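Local coordinates for nucleoside-diphosphate sugar epimerase (SulA family) (Corynebacterium glutamicum, PDB 3OH8), which probably acts as an NAD-dependent nucleoside-diphosphate sugar epimerase, with a Rossmann-type domain expected to bind the dinucleotide cofactor, at residues Val26-Pro31 and Ile130-Phe135; Gly72-Asp77 and Glu490-Ile495; Asn95-Asp98 and Thr103-Thr106; Tyr124-Leu129 and Gln444-Ala449. All coordinates share one frame; numbering follows the deposited sequence.

Contact 1 (Val26-Pro31 and Ile130-Phe135); sequences VARLTP and IEDLKF
Asp132 OD1 is gripped by two arginines. Arg28 NH2 donates to it over 2.9 Å, and Arg428 NH1 adds a second salt bridge. The other carboxylate oxygen belongs to Arg28 as well: NE donates to Asp132 OD2 over 2.8 Å. The grip is therefore bidentate and side-on, with NE and one NH2 hydrogen used and one oxygen for each nitrogen. Both bonds are nearly straight, at 167° for NE and 171° for NH2. The oxygens lie in the guanidinium plane, and OD2 accepts on its syn lone pair. The two flat groups are only 19° from coplanar. Arg28 bends at both chi2 and chi3, and this curl turns its NE edge to the acid. CG of Arg28 passes 3.7 Å from Asp132 OD2 on the way. Trp19 of helix 13-21 packs on both residues, and Arg28 also touches Ala165 and Gln166 of helix 158-169. The pair thus ties helix 25-29 to the long helix 119-139 close to the Rossmann-type part of the chain. Both partners are buried. Two arginines on one carboxylate would favour its ionised form, and the paired bonds restrict rotation of both end groups.

Contact 2 (Gly72-Asp77 and Glu490-Ile495); sequences GSRFTD and EVEQSI
Arg74 reaches from a sheet strand to Glu492 on helix 488-511. The strand, 74-78, belongs to the seven-stranded antiparallel sheet of a helix-grip fold, as in START and Bet v 1 proteins. Ser73 and Arg74 form a classic beta bulge where this strand begins. From the backbone, CB of Arg74 points toward the helix. CG stands anti to the backbone N, and the chain stays extended through CD, with Val93 of the adjacent strand packed against the side chain. The one bend comes at the CG-CD bond (chi3 -70°), which swings NE and the guanidinium round, so that NH1 and NH2 face the acid end-on. NE lies close to the side-chain amide of Asn95. NH1 donates to Glu492 OE2 over 2.6 Å, and NH2 donates to Glu492 OE1 over a longer 3.2 Å. Both bonds are close to straight. Both oxygens lie near the guanidinium plane and are met on their syn sides. The carboxylate is twisted, its plane 26° from that of the guanidinium, and NH1 approaches OE2 33° out of the carboxylate plane. Glu492 bends at chi2, which brings its end nearer the strand. Ile495, one turn along the helix, also touches Val93. The salt bridge sits at the partly exposed border of this helix-on-sheet packing. Ile495 CD1 rests over one face of the guanidinium, 3.8 Å from Arg74 NH2.

Contact 3 (Asn95-Asp98 and Thr103-Thr106); sequences NFVD and TLIT
Strands 95-98 and 103-106 run antiparallel as the two arms of a beta hairpin, their axes 4.7 Å apart at closest and 155° between directions. Asn95 with Thr106 and Val97 with Leu104 are hydrogen-bonded pairs. Phe96 with Ile105 is the non-hydrogen-bonded pair between them. Each hydrogen-bonded pair has two bonds, and Val97 N to Leu104 O, at 2.9 Å, is almost straight. Ile105 CA adds a CA-H...O contact to Asn95 O at 3.2 Å. On one face Phe96 and Ile105 lie side by side, with Phe96 CD2 3.8 Å from Ile105 CG1. CG2 of Thr103 comes to the edge of the same ring. On the other face, Val97 CG2 takes the crowded position between its own backbone N and carbonyl carbon. There it packs 3.7 Å from Leu104 CB. The hydroxyl of Thr103 bonds to Phe11 O, and that of Thr106 pairs with Ser6 OG. Strand 3-9 flanks segment 103-106, and strand 74-78 flanks segment 95-98. Helix 13-21 covers the Phe96 face, where Trp17 and His20 meet the ring edge-to-face. Helix 488-511 covers the Val97 face through Ile499, Phe502 and Arg503.

Contact 4 (Tyr124-Leu129 and Gln444-Ala449); sequences YRQTQL and QLADFA
The flat end of Gln126 meets Ala446 on two fronts. The backbone N of Ala446 lies near the amide plane, 2.8 Å from the atom modelled as Gln126 NE2. The amide is probably turned over, so which of its end atoms is oxygen is in doubt. Ala446 CB stands above the plane on one side, 4.1 Å from Gln126 CD. Leu445 CD2 lies beyond the other side, more loosely, 4.4 Å from the atom modelled as Gln126 OE1. Gln126 reaches this far because its chain is extended beyond CG (chi2 172°). The contact is thus one buried glutamine set against a loop backbone, with exposed Ala446 at its margin. The loop turns sharply here. Asp447 is the centre of an inverse gamma turn and the N-cap of helix 448-454, its OD1 bonded to Gln450 N. One residue along from Gln126, the hydroxyl of Thr127 bonds to Ala123 O and to Glu443 OE1, a second tie to the chain just before the loop. A second flat group of the long helix, the Tyr124 ring, carries Gln128 CB over one face and stacks with His438. Thr5 and His7 of strand 3-9 touch Gln126, and His7 touches Ala446 too. The loop therefore leads into helix 448-454 beside both helix 119-139 and the first strand of the sheet.

How the contacts relate
Contacts 2 and 3 share the antiparallel sheet, through neighbouring strands 74-78 and 91-99, and their centres are about 10 Å apart. Ser73 O probably bonds to Phe96 N between them. Contacts 1 and 4 share helix 119-139, with centres about 12 Å apart. Leu129 CD1 of contact 4 touches Ile105 CD1 of contact 3, which links helix to sheet. Contacts 1 and 2 lie farthest apart, about 21 Å between centres. Along the chain, contact 3 is nested within contacts 1 and 2, and contact 4 within contact 2. Contact 1 crosses contacts 2 and 4. Chain after the Rossmann-type region thus returns to the N-terminal helix-grip domain, helix 488-511 on its sheet and loop 444-447 beside helix 119-139.

Contact 1 (Val26-Pro31 and Ile130-Phe135)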
# COMPACT_ATOMS: atom_id res chain seq x y z
N VAL A 26 9.97 -3.06 6.05
CA VAL A 26 10.11 -1.73 6.64
C VAL A 26 9.22 -0.73 5.92
O VAL A 26 8.52 0.07 6.57
CB VAL A 26 11.58 -1.23 6.63
CG1 VAL A 26 11.64 0.19 7.15
CG2 VAL A 26 12.46 -2.16 7.48
N ALA A 27 9.20 -0.78 4.59
CA ALA A 27 8.35 0.13 3.82
C ALA A 27 6.86 -0.04 4.17
O ALA A 27 6.14 0.94 4.34
CB ALA A 27 8.59 -0.06 2.32
N ARG A 28 6.41 -1.29 4.27
CA ARG A 28 5.00 -1.56 4.58
C ARG A 28 4.57 -0.94 5.90
O ARG A 28 3.48 -0.38 6.00
CB ARG A 28 4.70 -3.07 4.58
CG ARG A 28 4.94 -3.81 3.25
CD ARG A 28 4.05 -3.27 2.13
NE ARG A 28 2.64 -3.60 2.34
CZ ARG A 28 1.64 -3.14 1.59
NH1 ARG A 28 1.89 -2.32 0.57
NH2 ARG A 28 0.38 -3.51 1.85
N LEU A 29 5.42 -1.01 6.93
CA LEU A 29 5.03 -0.52 8.26
C LEU A 29 5.39 0.95 8.54
O LEU A 29 5.06 1.48 9.60
CB LEU A 29 5.60 -1.44 9.36
CG LEU A 29 5.24 -2.91 9.23
CD1 LEU A 29 5.64 -3.68 10.53
CD2 LEU A 29 3.74 -3.08 8.93
N THR A 30 6.05 1.60 7.59
CA THR A 30 6.35 3.02 7.74
C THR A 30 5.06 3.83 7.57
O THR A 30 4.39 3.71 6.55
CB THR A 30 7.41 3.50 6.71
OG1 THR A 30 8.65 2.82 6.95
CG2 THR A 30 7.66 5.00 6.84
N PRO A 31 4.70 4.65 8.57
CA PRO A 31 3.45 5.41 8.50
C PRO A 31 3.45 6.42 7.34
O PRO A 31 4.39 7.21 7.21
CB PRO A 31 3.40 6.14 9.85
CG PRO A 31 4.30 5.36 10.75
CD PRO A 31 5.39 4.81 9.87
N ILE A 130 -1.37 -6.61 10.48
CA ILE A 130 -2.42 -7.62 10.56
C ILE A 130 -3.18 -7.70 9.24
O ILE A 130 -3.48 -8.80 8.76
CB ILE A 130 -3.38 -7.39 11.78
CG1 ILE A 130 -4.30 -8.59 11.96
CG2 ILE A 130 -4.25 -6.16 11.60
CD1 ILE A 130 -3.65 -9.89 11.60
N GLU A 131 -3.44 -6.56 8.62
CA GLU A 131 -4.17 -6.58 7.35
C GLU A 131 -3.33 -7.21 6.25
O GLU A 131 -3.84 -7.98 5.44
CB GLU A 131 -4.66 -5.19 6.96
CG GLU A 131 -5.66 -4.63 7.95
CD GLU A 131 -6.92 -5.49 8.08
OE1 GLU A 131 -7.31 -6.14 7.08
OE2 GLU A 131 -7.53 -5.50 9.17
N ASP A 132 -2.03 -6.91 6.24
CA ASP A 132 -1.13 -7.51 5.25
C ASP A 132 -1.10 -9.03 5.33
O ASP A 132 -1.17 -9.71 4.32
CB ASP A 132 0.29 -6.98 5.43
CG ASP A 132 0.58 -5.79 4.53
OD1 ASP A 132 -0.39 -5.11 4.13
OD2 ASP A 132 1.77 -5.55 4.22
N LEU A 133 -0.96 -9.55 6.55
CA LEU A 133 -0.91 -10.99 6.74
C LEU A 133 -2.25 -11.65 6.40
O LEU A 133 -2.28 -12.70 5.79
CB LEU A 133 -0.48 -11.31 8.17
CG LEU A 133 0.99 -10.98 8.49
CD1 LEU A 133 1.24 -11.11 9.98
CD2 LEU A 133 1.96 -11.89 7.69
N LYS A 134 -3.35 -11.03 6.81
CA LYS A 134 -4.67 -11.56 6.44
C LYS A 134 -4.83 -11.61 4.93
O LYS A 134 -5.35 -12.59 4.37
CB LYS A 134 -5.80 -10.76 7.09
CG LYS A 134 -6.00 -11.10 8.57
CD LYS A 134 -7.15 -10.29 9.18
CE LYS A 134 -7.41 -10.77 10.61
NZ LYS A 134 -8.32 -9.86 11.37
N PHE A 135 -4.39 -10.54 4.26
CA PHE A 135 -4.48 -10.50 2.81
C PHE A 135 -3.69 -11.65 2.20
O PHE A 135 -4.18 -12.32 1.29
CB PHE A 135 -3.94 -9.19 2.21
CG PHE A 135 -3.74 -9.29 0.71
CD1 PHE A 135 -4.83 -9.21 -0.14
CD2 PHE A 135 -2.49 -9.54 0.17
CE1 PHE A 135 -4.67 -9.34 -1.51
CE2 PHE A 135 -2.32 -9.67 -1.20
CZ PHE A 135 -3.42 -9.57 -2.04

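Contact 2 (Gly72-Asp77 and Glu490-Ile495)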
# COMPACT_ATOMS: atom_id res chain seq x y z
N GLY A 72 14.29 -14.94 15.96
CA GLY A 72 12.91 -15.37 16.01
C GLY A 72 12.06 -14.76 17.12
O GLY A 72 10.87 -15.04 17.18
N SER A 73 12.66 -13.93 17.98
CA SER A 73 11.95 -13.40 19.15
C SER A 73 12.07 -11.89 19.33
O SER A 73 11.20 -11.27 19.93
CB SER A 73 12.46 -14.07 20.46
OG SER A 73 12.20 -15.45 20.44
N ARG A 74 13.19 -11.32 18.87
CA ARG A 74 13.43 -9.92 19.13
C ARG A 74 14.41 -9.30 18.16
O ARG A 74 15.41 -9.91 17.81
CB ARG A 74 13.94 -9.72 20.56
CG ARG A 74 14.17 -8.26 20.92
CD ARG A 74 14.62 -8.12 22.38
NE ARG A 74 13.56 -8.44 23.32
CZ ARG A 74 13.67 -8.31 24.64
NH1 ARG A 74 14.80 -7.85 25.16
NH2 ARG A 74 12.66 -8.62 25.43
N PHE A 75 14.10 -8.08 17.71
CA PHE A 75 15.12 -7.24 17.09
C PHE A 75 14.94 -5.81 17.56
O PHE A 75 13.88 -5.47 18.09
CB PHE A 75 15.15 -7.37 15.55
CG PHE A 75 13.97 -6.73 14.85
CD1 PHE A 75 12.83 -7.48 14.58
CD2 PHE A 75 14.03 -5.41 14.43
CE1 PHE A 75 11.75 -6.90 13.90
CE2 PHE A 75 12.95 -4.83 13.77
CZ PHE A 75 11.81 -5.57 13.50
N THR A 76 15.97 -4.98 17.44
CA THR A 76 15.92 -3.65 18.04
C THR A 76 16.45 -2.59 17.06
O THR A 76 17.50 -2.80 16.44
CB THR A 76 16.77 -3.60 19.35
OG1 THR A 76 16.22 -4.52 20.31
CG2 THR A 76 16.76 -2.21 19.95
N ASP A 77 15.72 -1.49 16.91
CA ASP A 77 16.18 -0.38 16.06
C ASP A 77 16.76 0.72 16.94
O ASP A 77 16.16 1.07 17.95
CB ASP A 77 15.03 0.26 15.25
CG ASP A 77 14.25 -0.75 14.43
OD1 ASP A 77 14.86 -1.62 13.79
OD2 ASP A 77 13.01 -0.64 14.42
N GLU A 490 14.84 -1.53 32.81
CA GLU A 490 13.48 -1.01 32.83
C GLU A 490 12.68 -1.50 31.62
O GLU A 490 11.49 -1.80 31.75
CB GLU A 490 13.48 0.53 32.84
CG GLU A 490 14.05 1.17 34.10
CD GLU A 490 14.02 2.70 34.03
OE1 GLU A 490 14.83 3.29 33.28
OE2 GLU A 490 13.19 3.31 34.74
N VAL A 491 13.33 -1.58 30.46
CA VAL A 491 12.66 -1.97 29.22
C VAL A 491 12.15 -3.40 29.29
O VAL A 491 11.02 -3.69 28.86
CB VAL A 491 13.58 -1.82 27.98
CG1 VAL A 491 12.92 -2.42 26.75
CG2 VAL A 491 13.93 -0.36 27.74
N GLU A 492 12.97 -4.29 29.83
CA GLU A 492 12.58 -5.68 30.04
C GLU A 492 11.36 -5.79 30.94
O GLU A 492 10.45 -6.56 30.68
CB GLU A 492 13.73 -6.48 30.66
CG GLU A 492 14.89 -6.75 29.73
CD GLU A 492 14.50 -7.63 28.55
OE1 GLU A 492 13.34 -8.12 28.51
OE2 GLU A 492 15.35 -7.83 27.66
N GLN A 493 11.35 -5.01 32.02
CA GLN A 493 10.21 -5.02 32.91
C GLN A 493 8.95 -4.51 32.22
O GLN A 493 7.86 -5.07 32.39
CB GLN A 493 10.50 -4.21 34.18
CG GLN A 493 11.54 -4.86 35.08
CD GLN A 493 11.16 -6.29 35.44
OE1 GLN A 493 10.11 -6.52 36.03
NE2 GLN A 493 12.02 -7.24 35.07
N SER A 494 9.09 -3.43 31.44
CA SER A 494 7.94 -2.88 30.72
C SER A 494 7.36 -3.92 29.77
O SER A 494 6.14 -4.07 29.66
CB SER A 494 8.32 -1.62 29.94
OG SER A 494 8.48 -0.51 30.80
N ILE A 495 8.24 -4.62 29.07
CA ILE A 495 7.81 -5.62 28.10
C ILE A 495 7.10 -6.78 28.80
O ILE A 495 5.98 -7.15 28.43
CB ILE A 495 9.00 -6.12 27.28
CG1 ILE A 495 9.50 -5.01 26.35
CG2 ILE A 495 8.64 -7.39 26.50
CD1 ILE A 495 10.79 -5.33 25.64

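Contact 3 (Asn95-Asp98 and Thr103-Thr106)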
# COMPACT_ATOMS: atom_id res chain seq x y z
N ASN A 95 9.39 -7.20 20.14
CA ASN A 95 9.39 -8.50 20.82
C ASN A 95 8.24 -9.38 20.33
O ASN A 95 7.11 -8.92 20.20
CB ASN A 95 9.27 -8.29 22.33
CG ASN A 95 9.67 -9.52 23.12
OD1 ASN A 95 8.82 -10.26 23.63
ND2 ASN A 95 10.97 -9.74 23.24
N PHE A 96 8.54 -10.65 20.08
CA PHE A 96 7.56 -11.59 19.54
C PHE A 96 7.44 -12.82 20.45
O PHE A 96 8.41 -13.55 20.61
CB PHE A 96 8.02 -12.09 18.17
CG PHE A 96 8.21 -11.00 17.14
CD1 PHE A 96 9.34 -10.19 17.17
CD2 PHE A 96 7.27 -10.80 16.14
CE1 PHE A 96 9.54 -9.21 16.20
CE2 PHE A 96 7.45 -9.82 15.18
CZ PHE A 96 8.58 -9.02 15.22
N VAL A 97 6.27 -13.06 21.03
CA VAL A 97 6.09 -14.32 21.76
C VAL A 97 4.94 -15.15 21.21
O VAL A 97 4.07 -14.63 20.51
CB VAL A 97 5.90 -14.12 23.28
CG1 VAL A 97 7.18 -13.56 23.90
CG2 VAL A 97 4.71 -13.23 23.57
N ASP A 98 4.95 -16.45 21.50
CA ASP A 98 3.83 -17.32 21.15
C ASP A 98 2.65 -16.97 22.03
O ASP A 98 2.80 -16.66 23.21
CB ASP A 98 4.20 -18.79 21.32
CG ASP A 98 5.28 -19.21 20.35
OD1 ASP A 98 5.21 -18.81 19.17
OD2 ASP A 98 6.20 -19.94 20.78
N THR A 103 0.58 -14.88 17.57
CA THR A 103 1.76 -14.13 17.96
C THR A 103 1.36 -12.90 18.76
O THR A 103 0.40 -12.22 18.43
CB THR A 103 2.60 -13.70 16.72
OG1 THR A 103 2.95 -14.86 15.96
CG2 THR A 103 3.91 -12.98 17.15
N LEU A 104 2.07 -12.65 19.86
CA LEU A 104 1.86 -11.43 20.63
C LEU A 104 3.09 -10.58 20.43
O LEU A 104 4.19 -10.99 20.82
CB LEU A 104 1.67 -11.73 22.12
CG LEU A 104 1.54 -10.46 22.98
CD1 LEU A 104 0.29 -9.67 22.61
CD2 LEU A 104 1.55 -10.80 24.46
N ILE A 105 2.92 -9.42 19.80
CA ILE A 105 4.04 -8.52 19.57
C ILE A 105 4.02 -7.43 20.61
O ILE A 105 2.99 -6.79 20.86
CB ILE A 105 3.96 -7.88 18.15
CG1 ILE A 105 4.10 -8.97 17.09
CG2 ILE A 105 5.07 -6.86 17.97
CD1 ILE A 105 3.88 -8.49 15.65
N THR A 106 5.17 -7.21 21.25
CA THR A 106 5.29 -6.06 22.12
C THR A 106 6.31 -5.10 21.54
O THR A 106 7.45 -5.49 21.25
CB THR A 106 5.72 -6.45 23.55
OG1 THR A 106 4.78 -7.40 24.08
CG2 THR A 106 5.76 -5.20 24.45

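Contact 4 (Tyr124-Leu129 and Gln444-Ala449)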
# COMPACT_ATOMS: atom_id res chain seq x y z
N TYR A 124 -0.91 2.40 13.22
CA TYR A 124 -0.68 2.08 11.81
C TYR A 124 0.14 0.79 11.64
O TYR A 124 -0.24 -0.10 10.87
CB TYR A 124 0.04 3.22 11.08
CG TYR A 124 0.29 2.89 9.62
CD1 TYR A 124 -0.71 3.09 8.66
CD2 TYR A 124 1.50 2.34 9.21
CE1 TYR A 124 -0.51 2.76 7.33
CE2 TYR A 124 1.71 2.02 7.86
CZ TYR A 124 0.70 2.23 6.93
OH TYR A 124 0.91 1.91 5.61
N ARG A 125 1.26 0.70 12.36
CA ARG A 125 2.10 -0.49 12.32
C ARG A 125 1.28 -1.75 12.63
O ARG A 125 1.43 -2.76 11.94
CB ARG A 125 3.28 -0.37 13.29
CG ARG A 125 4.30 0.71 12.97
CD ARG A 125 5.48 0.67 13.98
NE ARG A 125 6.01 -0.69 14.10
CZ ARG A 125 7.02 -1.17 13.37
NH1 ARG A 125 7.64 -0.38 12.49
NH2 ARG A 125 7.41 -2.42 13.52
N GLN A 126 0.44 -1.68 13.66
CA GLN A 126 -0.39 -2.82 14.06
C GLN A 126 -1.46 -3.20 13.02
O GLN A 126 -1.58 -4.37 12.61
CB GLN A 126 -1.07 -2.57 15.42
CG GLN A 126 -0.10 -2.28 16.56
CD GLN A 126 -0.78 -1.85 17.86
OE1 GLN A 126 -0.19 -1.93 18.93
NE2 GLN A 126 -2.03 -1.39 17.76
N THR A 127 -2.26 -2.22 12.60
CA THR A 127 -3.30 -2.51 11.60
C THR A 127 -2.69 -2.97 10.28
O THR A 127 -3.18 -3.90 9.65
CB THR A 127 -4.26 -1.30 11.37
OG1 THR A 127 -3.51 -0.14 11.01
CG2 THR A 127 -5.03 -1.00 12.65
N GLN A 128 -1.62 -2.31 9.86
CA GLN A 128 -1.02 -2.63 8.56
C GLN A 128 -0.47 -4.04 8.55
O GLN A 128 -0.65 -4.79 7.59
CB GLN A 128 0.08 -1.63 8.20
CG GLN A 128 0.60 -1.78 6.77
CD GLN A 128 -0.39 -1.24 5.74
OE1 GLN A 128 -1.33 -0.52 6.07
NE2 GLN A 128 -0.15 -1.55 4.48
N LEU A 129 0.23 -4.41 9.62
CA LEU A 129 0.77 -5.76 9.73
C LEU A 129 -0.33 -6.80 9.66
O LEU A 129 -0.24 -7.78 8.91
CB LEU A 129 1.49 -5.94 11.09
CG LEU A 129 2.68 -6.89 11.16
CD1 LEU A 129 2.71 -7.70 12.48
CD2 LEU A 129 2.78 -7.81 9.96
N GLN A 444 -6.51 3.81 16.57
CA GLN A 444 -6.24 3.58 17.98
C GLN A 444 -5.36 2.36 18.15
O GLN A 444 -5.45 1.41 17.36
CB GLN A 444 -7.53 3.29 18.75
CG GLN A 444 -8.61 4.35 18.67
CD GLN A 444 -9.98 3.79 19.05
OE1 GLN A 444 -10.12 2.61 19.40
NE2 GLN A 444 -11.01 4.63 18.96
N LEU A 445 -4.55 2.38 19.20
CA LEU A 445 -3.82 1.21 19.64
C LEU A 445 -4.74 0.02 19.83
O LEU A 445 -5.90 0.18 20.24
CB LEU A 445 -3.14 1.50 20.98
CG LEU A 445 -2.09 2.61 21.00
CD1 LEU A 445 -1.62 2.81 22.43
CD2 LEU A 445 -0.93 2.25 20.08
N ALA A 446 -4.22 -1.17 19.54
CA ALA A 446 -4.94 -2.42 19.80
C ALA A 446 -5.39 -2.45 21.26
O ALA A 446 -6.50 -2.88 21.57
CB ALA A 446 -4.04 -3.62 19.51
N ASP A 447 -4.50 -2.03 22.15
CA ASP A 447 -4.83 -1.94 23.57
C ASP A 447 -5.71 -0.73 23.80
O ASP A 447 -5.22 0.37 24.06
CB ASP A 447 -3.55 -1.85 24.40
CG ASP A 447 -3.82 -1.95 25.89
OD1 ASP A 447 -4.93 -1.55 26.32
OD2 ASP A 447 -2.94 -2.43 26.64
N PHE A 448 -7.02 -0.94 23.70
CA PHE A 448 -8.00 0.13 23.80
C PHE A 448 -7.92 0.88 25.13
O PHE A 448 -7.92 2.11 25.17
CB PHE A 448 -9.41 -0.42 23.60
N ALA A 449 -7.85 0.12 26.21
CA ALA A 449 -7.77 0.69 27.55
C ALA A 449 -6.56 1.61 27.68
O ALA A 449 -6.65 2.68 28.28
CB ALA A 449 -7.71 -0.42 28.59